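Local coordinates for carboxypeptidase D (Drosophila melanogaster, PDB 3MN8), which releases C-terminal arginine or lysine from peptides and proteins as a zinc metallocarboxypeptidase, this chain being its first, active (1B) carboxypeptidase-like domain with the transthyretin-like domain that follows, at residues D228-H233 with W282-S286; V222-P226 with F248-A252; P209-S213 with S297-E301; A354-A359 with Y383-A389; I337-V343 with G372-L378. All coordinates share one frame; numbering follows the deposited sequence.

Contact 1: D228-H233 with W282-S286; sequences DNSLAH and WYELS. With GEM ((2-guanidinoethylmercapto)succinic acid), chain G.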
# COMPACT_ATOMS: atom_id res chain seq x y z
N ASP A 228 9.84 -11.01 -3.40
CA ASP A 228 9.14 -11.90 -4.34
C ASP A 228 10.15 -12.71 -5.15
O ASP A 228 9.78 -13.64 -5.86
CB ASP A 228 8.24 -11.09 -5.29
CG ASP A 228 6.89 -10.71 -4.66
OD1 ASP A 228 6.54 -11.29 -3.61
OD2 ASP A 228 6.17 -9.85 -5.23
N ASN A 229 11.42 -12.33 -5.05
CA ASN A 229 12.46 -13.03 -5.80
C ASN A 229 13.82 -13.00 -5.09
O ASN A 229 13.97 -12.38 -4.03
CB ASN A 229 12.57 -12.49 -7.23
CG ASN A 229 13.24 -11.12 -7.30
OD1 ASN A 229 13.58 -10.51 -6.28
ND2 ASN A 229 13.43 -10.63 -8.52
N SER A 230 14.81 -13.68 -5.68
CA SER A 230 16.15 -13.71 -5.10
C SER A 230 17.23 -13.86 -6.16
O SER A 230 16.92 -14.12 -7.32
CB SER A 230 16.25 -14.85 -4.09
OG SER A 230 16.14 -16.10 -4.73
N LEU A 231 18.48 -13.67 -5.75
CA LEU A 231 19.64 -13.96 -6.61
C LEU A 231 19.73 -15.45 -6.98
O LEU A 231 20.20 -15.81 -8.06
CB LEU A 231 20.95 -13.52 -5.92
CG LEU A 231 21.47 -12.08 -6.05
CD1 LEU A 231 22.60 -11.86 -5.07
CD2 LEU A 231 21.95 -11.76 -7.46
N ALA A 232 19.29 -16.32 -6.07
CA ALA A 232 19.26 -17.74 -6.36
C ALA A 232 18.30 -18.04 -7.51
O ALA A 232 18.47 -19.00 -8.26
CB ALA A 232 18.87 -18.53 -5.10
N HIS A 233 17.28 -17.18 -7.64
CA HIS A 233 16.21 -17.38 -8.62
C HIS A 233 15.62 -18.78 -8.55
O HIS A 233 15.57 -19.50 -9.53
CB HIS A 233 16.65 -17.02 -10.04
CG HIS A 233 16.90 -15.56 -10.23
ND1 HIS A 233 18.16 -15.01 -10.26
CD2 HIS A 233 16.04 -14.52 -10.34
CE1 HIS A 233 18.07 -13.70 -10.40
NE2 HIS A 233 16.79 -13.38 -10.45
N TRP A 282 6.31 -18.61 -1.82
CA TRP A 282 5.20 -19.05 -2.63
C TRP A 282 5.75 -19.50 -3.99
O TRP A 282 5.87 -20.70 -4.28
CB TRP A 282 4.19 -17.92 -2.81
CG TRP A 282 2.95 -18.36 -3.50
CD1 TRP A 282 2.68 -19.61 -3.99
CD2 TRP A 282 1.80 -17.55 -3.79
NE1 TRP A 282 1.43 -19.63 -4.56
CE2 TRP A 282 0.87 -18.38 -4.45
CE3 TRP A 282 1.48 -16.21 -3.56
CZ2 TRP A 282 -0.38 -17.91 -4.89
CZ3 TRP A 282 0.25 -15.75 -3.99
CH2 TRP A 282 -0.67 -16.60 -4.65
N TYR A 283 6.09 -18.51 -4.80
CA TYR A 283 6.86 -18.72 -6.02
C TYR A 283 7.47 -17.39 -6.42
O TYR A 283 6.86 -16.33 -6.22
CB TYR A 283 5.99 -19.27 -7.15
CG TYR A 283 4.78 -18.41 -7.47
CD1 TYR A 283 4.86 -17.36 -8.38
CD2 TYR A 283 3.55 -18.64 -6.87
CE1 TYR A 283 3.75 -16.57 -8.68
CE2 TYR A 283 2.45 -17.86 -7.16
CZ TYR A 283 2.55 -16.83 -8.06
OH TYR A 283 1.44 -16.06 -8.35
N GLU A 284 8.69 -17.44 -6.97
CA GLU A 284 9.40 -16.21 -7.32
C GLU A 284 8.84 -15.56 -8.57
O GLU A 284 8.32 -16.21 -9.47
CB GLU A 284 10.91 -16.45 -7.45
CG GLU A 284 11.61 -16.68 -6.11
CD GLU A 284 13.12 -16.59 -6.19
OE1 GLU A 284 13.81 -16.95 -5.20
OE2 GLU A 284 13.63 -16.15 -7.25
N LEU A 285 8.95 -14.25 -8.60
CA LEU A 285 8.56 -13.49 -9.77
C LEU A 285 9.41 -12.24 -9.74
O LEU A 285 9.87 -11.81 -8.67
CB LEU A 285 7.06 -13.17 -9.71
CG LEU A 285 6.56 -12.17 -8.66
CD1 LEU A 285 6.64 -10.78 -9.24
CD2 LEU A 285 5.14 -12.48 -8.22
N SER A 286 9.65 -11.66 -10.91
CA SER A 286 10.48 -10.47 -10.96
C SER A 286 9.75 -9.30 -11.60
O SER A 286 8.89 -9.50 -12.46
CB SER A 286 11.79 -10.76 -11.67
OG SER A 286 12.48 -11.80 -10.99
C8 GEM G . 1.20 -13.05 -8.11
S7 GEM G . 1.60 -11.67 -7.07
C6 GEM G . 1.48 -12.43 -5.47
C5 GEM G . 2.34 -13.68 -5.32
N3 GEM G . 3.73 -13.26 -5.32
C1 GEM G . 4.80 -14.05 -5.38
N4 GEM G . 6.02 -13.52 -5.38
N2 GEM G . 4.66 -15.37 -5.46
C9 GEM G . 1.50 -12.64 -9.53
O14 GEM G . 1.84 -11.46 -9.74
O15 GEM G . 1.40 -13.49 -10.44
C10 GEM G . -0.24 -13.54 -7.94
C11 GEM G . -1.35 -12.61 -8.43
O12 GEM G . -2.30 -12.39 -7.64
O13 GEM G . -1.30 -12.13 -9.59
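Glu284 meets Ser230 with both carboxylate oxygens. OE1 accepts from Ser230 OG at 2.5 Å, met on the syn side and 20° out of the carboxylate plane, while Glu284 OE2 receives a weak bond from Ser230 N. The glutamate leaves its backbone with CG beside the N (chi1 -72°) and then runs extended, which carries the carboxylate past Asn229 CA to the serine. A second side-chain bond joins Asn229 ND2 to Ser286 OG over 2.9 Å; it is nearly straight at 168°, with the hydroxyl in the amide plane. Between the backbones, Leu285 N donates to Asp228 O at 2.9 Å, and the same oxygen lies 3.0 Å from Glu284 CA in a CH...O contact.

Other atoms of the two segments surround the guanidinium of the bound GEM. Tyr283 O accepts from GEM N2 at 2.5 Å and more weakly from N4, and Asp228 OD1 lies 2.9 Å from GEM N4. The Tyr283 ring has GEM N2 over the centre of one face, 3.4 Å above its plane, and Leu285 CD2 packs against N4 and C1. Carboxylate, carbonyl and aromatic face around one guanidinium are consistent with the specificity for C-terminal arginine or lysine.

Segment 228-233 follows strand 222-225, and segment 282-286 bridges helix 279-282 and helix 289-296, whose Asp291 is hydrogen-bonded through OD2 to Asp228 N.

Contact 2: V222-P226 with F248-A252; sequences VASYP and FKQLA
Tyr225 carries this contact from strand to helix, and its CB already touches Phe248, with Phe248 CD1 3.9 Å away. CG stands between the backbone N and the carbonyl carbon (chi1 51°), which sends the ring out toward the helix, among Phe248, Lys249 and Ala252. From there the two flanks of the ring meet different residues: Tyr225 CD1 packs on Ala252 CB at 3.9 Å, whereas Tyr225 CD2 lies 4.0 Å from Phe248 CB. Farther out, Tyr225 CZ is 4.0 Å from Lys249 CG. At the tip, Tyr225 OH rests against Lys249 CE at 3.1 Å, beside the aliphatic part of the extended lysine, whose NZ forms its salt bridge with Asp245 instead.

This is helix-on-sheet packing of the alpha/beta catalytic domain: strand 222-225, set between strands 300-305 and 276-278 of the eight-stranded mixed sheet, is covered by a helix running nearly antiparallel to it. The axes of the two short segments approach to 8.2 Å at 158°. One end of the contact is narrow because two alanines face each other, Ala223 CB and Ala252 CB being 3.8 Å apart. At the other end, Pro226 lies over the face of the Phe248 ring in a CH-pi contact, its CD 3.7 Å from the ring centroid and 21° off the normal. The same phenylalanine also meets Tyr294 of helix 289-296 edge-to-face.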
# COMPACT_ATOMS: atom_id res chain seq x y z
N VAL A 222 -4.57 -14.82 0.87
CA VAL A 222 -3.33 -14.82 1.64
C VAL A 222 -2.66 -13.44 1.66
O VAL A 222 -2.83 -12.64 0.74
CB VAL A 222 -2.31 -15.85 1.06
CG1 VAL A 222 -1.82 -15.39 -0.32
CG2 VAL A 222 -1.12 -16.10 2.02
N ALA A 223 -1.88 -13.19 2.71
CA ALA A 223 -1.15 -11.95 2.86
C ALA A 223 0.34 -12.20 2.57
O ALA A 223 1.04 -12.89 3.33
CB ALA A 223 -1.35 -11.41 4.26
N SER A 224 0.80 -11.64 1.45
CA SER A 224 2.15 -11.88 0.91
C SER A 224 3.02 -10.63 1.02
O SER A 224 2.55 -9.52 0.78
CB SER A 224 2.05 -12.30 -0.56
OG SER A 224 3.33 -12.61 -1.11
N TYR A 225 4.29 -10.83 1.34
CA TYR A 225 5.21 -9.73 1.58
C TYR A 225 6.54 -10.02 0.92
O TYR A 225 6.80 -11.18 0.56
CB TYR A 225 5.42 -9.55 3.09
CG TYR A 225 5.79 -10.83 3.81
CD1 TYR A 225 4.81 -11.73 4.21
CD2 TYR A 225 7.11 -11.13 4.09
CE1 TYR A 225 5.14 -12.91 4.88
CE2 TYR A 225 7.45 -12.30 4.75
CZ TYR A 225 6.46 -13.18 5.15
OH TYR A 225 6.80 -14.35 5.81
N PRO A 226 7.38 -8.99 0.76
CA PRO A 226 8.72 -9.08 0.15
C PRO A 226 9.68 -10.08 0.84
O PRO A 226 9.50 -10.43 2.02
CB PRO A 226 9.26 -7.65 0.31
CG PRO A 226 8.05 -6.78 0.41
CD PRO A 226 7.01 -7.61 1.12
N PHE A 248 7.32 -6.72 8.40
CA PHE A 248 6.54 -7.22 7.28
C PHE A 248 5.58 -8.30 7.74
O PHE A 248 4.40 -8.26 7.41
CB PHE A 248 7.42 -7.67 6.12
CG PHE A 248 7.62 -6.60 5.09
CD1 PHE A 248 6.54 -6.07 4.42
CD2 PHE A 248 8.88 -6.09 4.83
CE1 PHE A 248 6.70 -5.07 3.49
CE2 PHE A 248 9.04 -5.09 3.90
CZ PHE A 248 7.95 -4.58 3.22
N LYS A 249 6.10 -9.24 8.53
CA LYS A 249 5.29 -10.31 9.09
C LYS A 249 4.17 -9.77 9.98
O LYS A 249 3.07 -10.33 10.01
CB LYS A 249 6.17 -11.30 9.87
CG LYS A 249 6.50 -12.55 9.07
CD LYS A 249 7.64 -13.37 9.66
CE LYS A 249 7.99 -14.52 8.71
NZ LYS A 249 9.37 -15.02 8.91
N GLN A 250 4.44 -8.66 10.68
CA GLN A 250 3.42 -8.01 11.51
C GLN A 250 2.32 -7.40 10.65
O GLN A 250 1.13 -7.51 10.95
CB GLN A 250 4.05 -6.96 12.44
CG GLN A 250 3.03 -6.30 13.37
CD GLN A 250 3.66 -5.55 14.54
OE1 GLN A 250 4.63 -6.01 15.14
NE2 GLN A 250 3.08 -4.41 14.89
N LEU A 251 2.72 -6.75 9.56
CA LEU A 251 1.76 -6.20 8.62
C LEU A 251 0.87 -7.28 8.04
O LEU A 251 -0.35 -7.20 8.12
CB LEU A 251 2.49 -5.46 7.50
CG LEU A 251 3.27 -4.25 8.00
CD1 LEU A 251 4.10 -3.63 6.89
CD2 LEU A 251 2.32 -3.23 8.65
N ALA A 252 1.49 -8.28 7.45
CA ALA A 252 0.76 -9.40 6.87
C ALA A 252 -0.19 -10.05 7.87
O ALA A 252 -1.31 -10.44 7.52
CB ALA A 252 1.73 -10.45 6.31

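Contact 3: P209-S213 with S297-E301; sequences PFVLS and SNCFE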
# COMPACT_ATOMS: atom_id res chain seq x y z
N PRO A 209 6.71 10.57 -0.08
CA PRO A 209 7.32 9.69 0.91
C PRO A 209 6.31 8.70 1.51
O PRO A 209 6.07 8.69 2.72
CB PRO A 209 7.76 10.68 1.98
CG PRO A 209 6.71 11.76 1.91
CD PRO A 209 6.45 11.92 0.45
N PHE A 210 5.72 7.87 0.66
CA PHE A 210 4.78 6.88 1.15
C PHE A 210 5.39 6.00 2.23
O PHE A 210 6.53 5.57 2.12
CB PHE A 210 4.24 6.04 0.00
CG PHE A 210 3.30 6.79 -0.87
CD1 PHE A 210 3.69 7.23 -2.13
CD2 PHE A 210 2.04 7.12 -0.42
CE1 PHE A 210 2.83 7.94 -2.94
CE2 PHE A 210 1.18 7.83 -1.22
CZ PHE A 210 1.57 8.24 -2.48
N VAL A 211 4.61 5.76 3.26
CA VAL A 211 5.10 5.06 4.44
C VAL A 211 4.72 3.59 4.40
O VAL A 211 5.53 2.72 4.71
CB VAL A 211 4.54 5.69 5.75
CG1 VAL A 211 4.82 4.79 6.94
CG2 VAL A 211 5.11 7.10 5.97
N LEU A 212 3.48 3.32 4.01
CA LEU A 212 2.93 1.97 3.98
C LEU A 212 2.03 1.84 2.76
O LEU A 212 1.50 2.83 2.27
CB LEU A 212 2.14 1.72 5.27
CG LEU A 212 1.20 0.51 5.41
CD1 LEU A 212 1.92 -0.77 5.08
CD2 LEU A 212 0.62 0.45 6.83
N SER A 213 1.83 0.61 2.28
CA SER A 213 1.04 0.38 1.07
C SER A 213 0.61 -1.07 0.91
O SER A 213 1.22 -1.98 1.47
CB SER A 213 1.86 0.80 -0.16
OG SER A 213 1.19 0.43 -1.35
N SER A 297 12.21 3.02 -2.58
CA SER A 297 11.60 4.06 -1.76
C SER A 297 11.56 3.59 -0.33
O SER A 297 12.10 2.53 -0.01
CB SER A 297 10.18 4.39 -2.25
OG SER A 297 9.20 3.49 -1.72
N ASN A 298 10.92 4.38 0.52
CA ASN A 298 10.76 4.05 1.92
C ASN A 298 9.60 3.08 2.09
O ASN A 298 9.48 2.42 3.11
CB ASN A 298 10.44 5.32 2.71
CG ASN A 298 11.62 6.26 2.82
OD1 ASN A 298 12.77 5.84 2.85
ND2 ASN A 298 11.33 7.54 2.92
N CYS A 299 8.73 3.02 1.09
CA CYS A 299 7.42 2.40 1.27
C CYS A 299 7.49 0.89 1.52
O CYS A 299 8.28 0.19 0.90
CB CYS A 299 6.49 2.70 0.09
SG CYS A 299 4.73 2.39 0.43
N PHE A 300 6.63 0.42 2.43
CA PHE A 300 6.48 -0.99 2.75
C PHE A 300 5.17 -1.53 2.18
O PHE A 300 4.13 -1.42 2.82
CB PHE A 300 6.48 -1.19 4.27
CG PHE A 300 7.80 -0.94 4.95
CD1 PHE A 300 8.11 -1.58 6.14
CD2 PHE A 300 8.74 -0.06 4.40
CE1 PHE A 300 9.33 -1.35 6.78
CE2 PHE A 300 9.96 0.18 5.04
CZ PHE A 300 10.25 -0.46 6.23
N GLU A 301 5.21 -2.11 0.98
CA GLU A 301 4.00 -2.62 0.34
C GLU A 301 3.80 -4.12 0.57
O GLU A 301 4.72 -4.92 0.41
CB GLU A 301 4.02 -2.31 -1.16
CG GLU A 301 2.84 -2.87 -1.95
CD GLU A 301 2.71 -2.24 -3.33
OE1 GLU A 301 2.43 -1.01 -3.40
OE2 GLU A 301 2.88 -2.95 -4.34
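Ser213 and Glu301 stand side by side on one face of the sheet, where Ser213 OG and Glu301 CG are both anti to their backbone N (chi1 173° and 177°). These matching torsions bring Ser213 OG to Glu301 OE1 at 2.8 Å, and the serine donates to the anti side of the carboxylate, 18° out of its plane. The pair forms a parallel beta bridge with a CA-CA separation of 4.3 Å; Ser213 N donates to Phe300 O at 3.1 Å, and Glu301 CA lies 3.1 Å from Ser213 O in a CH...O contact. A further backbone bond, Phe300 N to Val211 O, is weak.

Cys299 turns its sulfur in between the two segments. Cys299 SG is 3.3 Å from Ser213 CB and 3.7 Å from Phe210 CB. Beyond CB the Phe210 ring turns away from segment 297-301 to meet Trp204 edge-to-face and Lys95 in a cation-pi contact. Leu212 and Phe300 point to the opposite face of the sheet from Ser213 and Glu301, and Leu212 CD1 reaches Phe300 O at 3.2 Å.

Lys95 NZ is near the polar pair too, through a weak hydrogen bond to Ser213 OG and a long ion pair with Glu301. Replacing Glu301 by an alanine would probably leave the Ser213 hydroxyl without its carboxylate acceptor and Lys95 without that distant countercharge.

The contact opens strands 212-217 and 300-305, parallel neighbours in the catalytic sheet, with strand 93-97 beyond the first, strand 222-225 beyond the second, and helix 289-296 against Cys299 and Glu301.

Contact 4: A354-A359 with Y383-A389; sequences ANVYVA and YSVHASA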
# COMPACT_ATOMS: atom_id res chain seq x y z
N ALA A 354 18.13 13.19 4.13
CA ALA A 354 18.95 12.65 5.20
C ALA A 354 18.65 11.16 5.34
O ALA A 354 17.61 10.68 4.89
CB ALA A 354 18.68 13.38 6.50
N ASN A 355 19.57 10.44 5.97
CA ASN A 355 19.35 9.03 6.26
C ASN A 355 19.18 8.77 7.75
O ASN A 355 19.93 9.29 8.58
CB ASN A 355 20.49 8.17 5.69
CG ASN A 355 20.33 7.91 4.21
OD1 ASN A 355 21.22 8.24 3.42
ND2 ASN A 355 19.21 7.32 3.82
N VAL A 356 18.19 7.96 8.08
CA VAL A 356 17.92 7.58 9.46
C VAL A 356 18.08 6.07 9.63
O VAL A 356 17.32 5.28 9.05
CB VAL A 356 16.51 8.03 9.90
CG1 VAL A 356 16.16 7.44 11.27
CG2 VAL A 356 16.41 9.57 9.92
N TYR A 357 19.08 5.67 10.42
CA TYR A 357 19.43 4.27 10.57
C TYR A 357 19.02 3.69 11.92
O TYR A 357 19.12 4.37 12.95
CB TYR A 357 20.94 4.08 10.42
CG TYR A 357 21.52 4.22 9.02
CD1 TYR A 357 22.06 5.43 8.59
CD2 TYR A 357 21.59 3.13 8.15
CE1 TYR A 357 22.62 5.56 7.32
CE2 TYR A 357 22.14 3.25 6.89
CZ TYR A 357 22.65 4.46 6.48
OH TYR A 357 23.19 4.56 5.22
N VAL A 358 18.58 2.43 11.89
CA VAL A 358 18.28 1.66 13.10
C VAL A 358 19.23 0.47 13.20
O VAL A 358 19.32 -0.34 12.28
CB VAL A 358 16.82 1.13 13.10
CG1 VAL A 358 16.55 0.25 14.33
CG2 VAL A 358 15.82 2.30 13.05
N ALA A 359 19.94 0.38 14.31
CA ALA A 359 20.86 -0.73 14.53
C ALA A 359 20.21 -2.07 14.25
O ALA A 359 19.22 -2.44 14.88
CB ALA A 359 21.41 -0.69 15.95
N TYR A 383 15.41 0.23 20.49
CA TYR A 383 16.35 0.44 19.40
C TYR A 383 17.30 1.63 19.59
O TYR A 383 17.03 2.57 20.33
CB TYR A 383 15.59 0.63 18.10
CG TYR A 383 14.52 -0.40 17.84
CD1 TYR A 383 13.31 -0.37 18.53
CD2 TYR A 383 14.71 -1.39 16.88
CE1 TYR A 383 12.31 -1.31 18.27
CE2 TYR A 383 13.73 -2.33 16.61
CZ TYR A 383 12.53 -2.29 17.31
OH TYR A 383 11.56 -3.24 17.04
N SER A 384 18.44 1.57 18.91
CA SER A 384 19.34 2.71 18.82
C SER A 384 19.22 3.31 17.43
O SER A 384 19.65 2.73 16.43
CB SER A 384 20.78 2.28 19.10
OG SER A 384 21.05 2.30 20.49
N VAL A 385 18.60 4.47 17.37
CA VAL A 385 18.38 5.13 16.09
C VAL A 385 19.40 6.25 15.93
O VAL A 385 19.73 6.93 16.90
CB VAL A 385 16.97 5.74 16.03
CG1 VAL A 385 16.62 6.09 14.61
CG2 VAL A 385 15.96 4.76 16.60
N HIS A 386 19.91 6.42 14.71
CA HIS A 386 20.76 7.56 14.39
C HIS A 386 20.57 8.06 12.98
O HIS A 386 20.03 7.35 12.12
CB HIS A 386 22.25 7.26 14.67
CG HIS A 386 22.94 6.44 13.61
ND1 HIS A 386 22.29 5.92 12.51
CD2 HIS A 386 24.23 6.05 13.51
CE1 HIS A 386 23.16 5.25 11.77
NE2 HIS A 386 24.34 5.32 12.35
N ALA A 387 21.02 9.29 12.72
CA ALA A 387 20.79 9.93 11.44
C ALA A 387 22.08 10.43 10.84
O ALA A 387 23.00 10.83 11.56
CB ALA A 387 19.78 11.07 11.59
N SER A 388 22.15 10.41 9.52
CA SER A 388 23.31 10.94 8.85
C SER A 388 22.91 11.60 7.53
O SER A 388 21.80 11.40 7.03
CB SER A 388 24.33 9.83 8.60
OG SER A 388 23.73 8.77 7.88
N ALA A 389 23.82 12.41 7.00
CA ALA A 389 23.60 13.13 5.76
C ALA A 389 24.93 13.69 5.26
O ALA A 389 25.78 14.11 6.06
CB ALA A 389 22.57 14.25 5.95
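Val356 and Val385 pack at the tight side of this two-stranded contact, CG1 to CG1 at 3.6 Å. Both valines hold CG1 anti to the backbone N, and this directs the two methyls at each other diagonally across the strand pair. Val356 CG2 touches Ala387 CB at 4.0 Å, and Val358 CG1 lies 3.5 Å from Tyr383 CD2. This buried face rests on strands 339-344, 373-376 and 410-415.

The other face, with Asn355, Tyr357, His386 and Ser388, is partly exposed. Here the side chains of Tyr357 and His386 meet, though the exact placement of their rings is doubtful. Ser388 OG approaches the edge of the tyrosine ring near its plane, 3.4 Å from Tyr357 CE1.

The register matches this division. The antiparallel hydrogen-bonded pairs, Asn355 with Ser388 and Tyr357 with His386, carry the partly exposed side chains, and each is closed by two bonds; for example, His386 N donates to Tyr357 O at 2.8 Å. The non-hydrogen-bonded pairs, Val356 with Ala387 and Val358 with Val385, carry the buried ones. Ala359 N extends the ladder to Ser384 O at 3.2 Å. One face buried against a second sheet and the other toward solvent is the arrangement of a beta sandwich, here the transthyretin-like domain.

Contact 5: I337-V343 with G372-L378; sequences IGIKGLV and GEYWRLL
Tyr374 lays its ring over the backbone of Gly341, the neighbour opposite it in the antiparallel ladder. With CG between the backbone N and the carbonyl carbon (chi1 77°), the ring reaches over the neighbouring strand 339-344, so that Gly341 N lies 3.5 Å above its plane, toward the rim. Gly341, having no side chain, lets the ring lie on its backbone. Lys340 CA adds a CH-pi contact, 4.3 Å from the centroid and 25° off the normal.

Backbone hydrogen bonds run along the whole ladder. Ile339 and Arg376 exchange two, Arg376 N to Ile339 O at 2.8 Å being the shorter, and Gly341 and Tyr374 two more. Val343 N to Gly372 O, 3.0 Å, closes one end.

Apolar contacts fill in between. Ile339 CD1 comes to the edge of the Tyr374 ring, 3.8 Å from CE2, while Lys340 CB packs on Trp375 CD1 at 3.7 Å. Toward the other end, Ile337 CG1 meets Leu377 CB at 3.9 Å.

Polar ends find partners outside the pair: Tyr374 OH is hydrogen-bonded to Leu412 O, Glu373 is salt-bridged to Arg87 and its OE1 accepts from Leu90 N. A leucine in place of Tyr374 would probably strip Gly341 of its aromatic cover and leave Leu412 O without that hydroxyl.

Lys340 NZ and Trp375 NE1 both bond to Leu90 O, and the lysine is also salt-bridged to Glu408. The chemistry largely divides by face: Ile339 and Tyr374 point into the sandwich, whereas Lys340, Glu373 and Trp375 fasten this sheet to the catalytic domain around Leu90. Arg376 is the exception, sharing the face of Tyr374 but salt-bridged to Asp244 of the catalytic domain.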
# COMPACT_ATOMS: atom_id res chain seq x y z
N ILE A 337 2.83 2.65 13.64
CA ILE A 337 3.79 2.00 14.53
C ILE A 337 5.17 2.59 14.38
O ILE A 337 5.45 3.35 13.44
CB ILE A 337 3.87 0.48 14.29
CG1 ILE A 337 4.43 0.19 12.90
CG2 ILE A 337 2.49 -0.17 14.50
CD1 ILE A 337 4.41 -1.28 12.55
N GLY A 338 6.02 2.25 15.34
CA GLY A 338 7.39 2.69 15.32
C GLY A 338 7.55 4.14 15.74
O GLY A 338 6.98 4.57 16.75
N ILE A 339 8.34 4.87 14.97
CA ILE A 339 8.67 6.24 15.31
C ILE A 339 8.59 7.14 14.10
O ILE A 339 8.32 6.70 12.98
CB ILE A 339 10.10 6.39 15.85
CG1 ILE A 339 11.10 5.85 14.81
CG2 ILE A 339 10.24 5.72 17.22
CD1 ILE A 339 12.57 6.00 15.18
N LYS A 340 8.84 8.41 14.35
CA LYS A 340 8.83 9.41 13.32
C LYS A 340 9.45 10.66 13.91
O LYS A 340 9.50 10.80 15.14
CB LYS A 340 7.40 9.69 12.82
CG LYS A 340 6.43 10.27 13.84
CD LYS A 340 5.13 10.63 13.12
CE LYS A 340 4.05 11.10 14.05
NZ LYS A 340 2.75 11.16 13.32
N GLY A 341 9.95 11.53 13.03
CA GLY A 341 10.63 12.72 13.49
C GLY A 341 11.24 13.58 12.41
O GLY A 341 11.00 13.41 11.21
N LEU A 342 12.05 14.53 12.86
CA LEU A 342 12.65 15.50 11.96
C LEU A 342 14.15 15.47 12.09
O LEU A 342 14.70 15.45 13.19
CB LEU A 342 12.16 16.90 12.29
CG LEU A 342 10.65 17.10 12.26
CD1 LEU A 342 10.33 18.48 12.80
CD2 LEU A 342 10.06 16.89 10.85
N VAL A 343 14.81 15.48 10.94
CA VAL A 343 16.24 15.71 10.92
C VAL A 343 16.36 17.15 10.48
O VAL A 343 15.89 17.54 9.40
CB VAL A 343 16.98 14.78 9.95
CG1 VAL A 343 18.45 15.14 9.88
CG2 VAL A 343 16.78 13.33 10.38
N GLY A 372 12.26 17.11 5.88
CA GLY A 372 13.12 16.40 6.81
C GLY A 372 12.37 15.42 7.69
O GLY A 372 12.84 15.04 8.76
N GLU A 373 11.21 15.00 7.23
CA GLU A 373 10.42 14.04 7.97
C GLU A 373 10.81 12.61 7.65
O GLU A 373 11.24 12.31 6.53
CB GLU A 373 8.93 14.21 7.67
CG GLU A 373 8.53 15.55 7.12
CD GLU A 373 7.09 15.54 6.63
OE1 GLU A 373 6.18 15.40 7.49
OE2 GLU A 373 6.86 15.67 5.40
N TYR A 374 10.64 11.73 8.62
CA TYR A 374 10.80 10.30 8.40
C TYR A 374 9.84 9.56 9.33
O TYR A 374 9.50 10.04 10.42
CB TYR A 374 12.23 9.85 8.70
CG TYR A 374 12.50 9.73 10.17
CD1 TYR A 374 13.01 10.81 10.90
CD2 TYR A 374 12.22 8.54 10.85
CE1 TYR A 374 13.23 10.70 12.28
CE2 TYR A 374 12.45 8.43 12.22
CZ TYR A 374 12.95 9.51 12.92
OH TYR A 374 13.17 9.38 14.27
N TRP A 375 9.38 8.40 8.87
CA TRP A 375 8.59 7.51 9.69
C TRP A 375 9.27 6.17 9.59
O TRP A 375 9.49 5.67 8.48
CB TRP A 375 7.18 7.37 9.13
CG TRP A 375 6.46 8.65 8.92
CD1 TRP A 375 5.46 9.18 9.70
CD2 TRP A 375 6.67 9.58 7.85
NE1 TRP A 375 5.04 10.38 9.18
CE2 TRP A 375 5.77 10.65 8.04
CE3 TRP A 375 7.53 9.61 6.74
CZ2 TRP A 375 5.72 11.74 7.19
CZ3 TRP A 375 7.49 10.69 5.90
CH2 TRP A 375 6.59 11.74 6.12
N ARG A 376 9.63 5.58 10.72
CA ARG A 376 10.26 4.27 10.70
C ARG A 376 9.38 3.27 11.41
O ARG A 376 9.27 3.26 12.65
CB ARG A 376 11.66 4.32 11.30
CG ARG A 376 12.37 2.97 11.37
CD ARG A 376 12.65 2.40 10.00
NE ARG A 376 13.30 1.08 10.08
CZ ARG A 376 13.56 0.30 9.03
NH1 ARG A 376 13.24 0.68 7.81
NH2 ARG A 376 14.15 -0.87 9.22
N LEU A 377 8.73 2.44 10.62
CA LEU A 377 7.83 1.45 11.17
C LEU A 377 8.65 0.47 11.98
O LEU A 377 9.67 -0.02 11.51
CB LEU A 377 7.10 0.72 10.04
CG LEU A 377 6.30 1.60 9.10
CD1 LEU A 377 5.44 0.72 8.20
CD2 LEU A 377 5.44 2.59 9.88
N LEU A 378 8.19 0.16 13.18
CA LEU A 378 8.93 -0.76 14.02
C LEU A 378 8.03 -1.73 14.79
O LEU A 378 6.94 -1.40 15.21
CB LEU A 378 9.86 0.00 14.98
CG LEU A 378 11.10 0.72 14.40
CD1 LEU A 378 11.75 1.61 15.44
CD2 LEU A 378 12.13 -0.27 13.88

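Contacts 1, 2 and 3 belong to the catalytic domain, contacts 4 and 5 to the transthyretin-like domain. Contact 1 lines the GEM pocket, with the Tyr283 side chain about 5 Å from that of Glu305, the predicted proton donor/acceptor, and about 7 Å from the zinc. Behind it, Trp282 touches Val222 of contact 2, whose Phe248 packs on Phe300 of contact 3. Contact 3, with the Glu301 side chain about 11 Å from the zinc, borders the other domain: Val211 CG2 lies 3.5 Å from Trp375 CD2 of contact 5. Contacts 4 and 5, centres about 10 Å apart, lie in the two facing sheets of one sandwich, far from the catalytic centre.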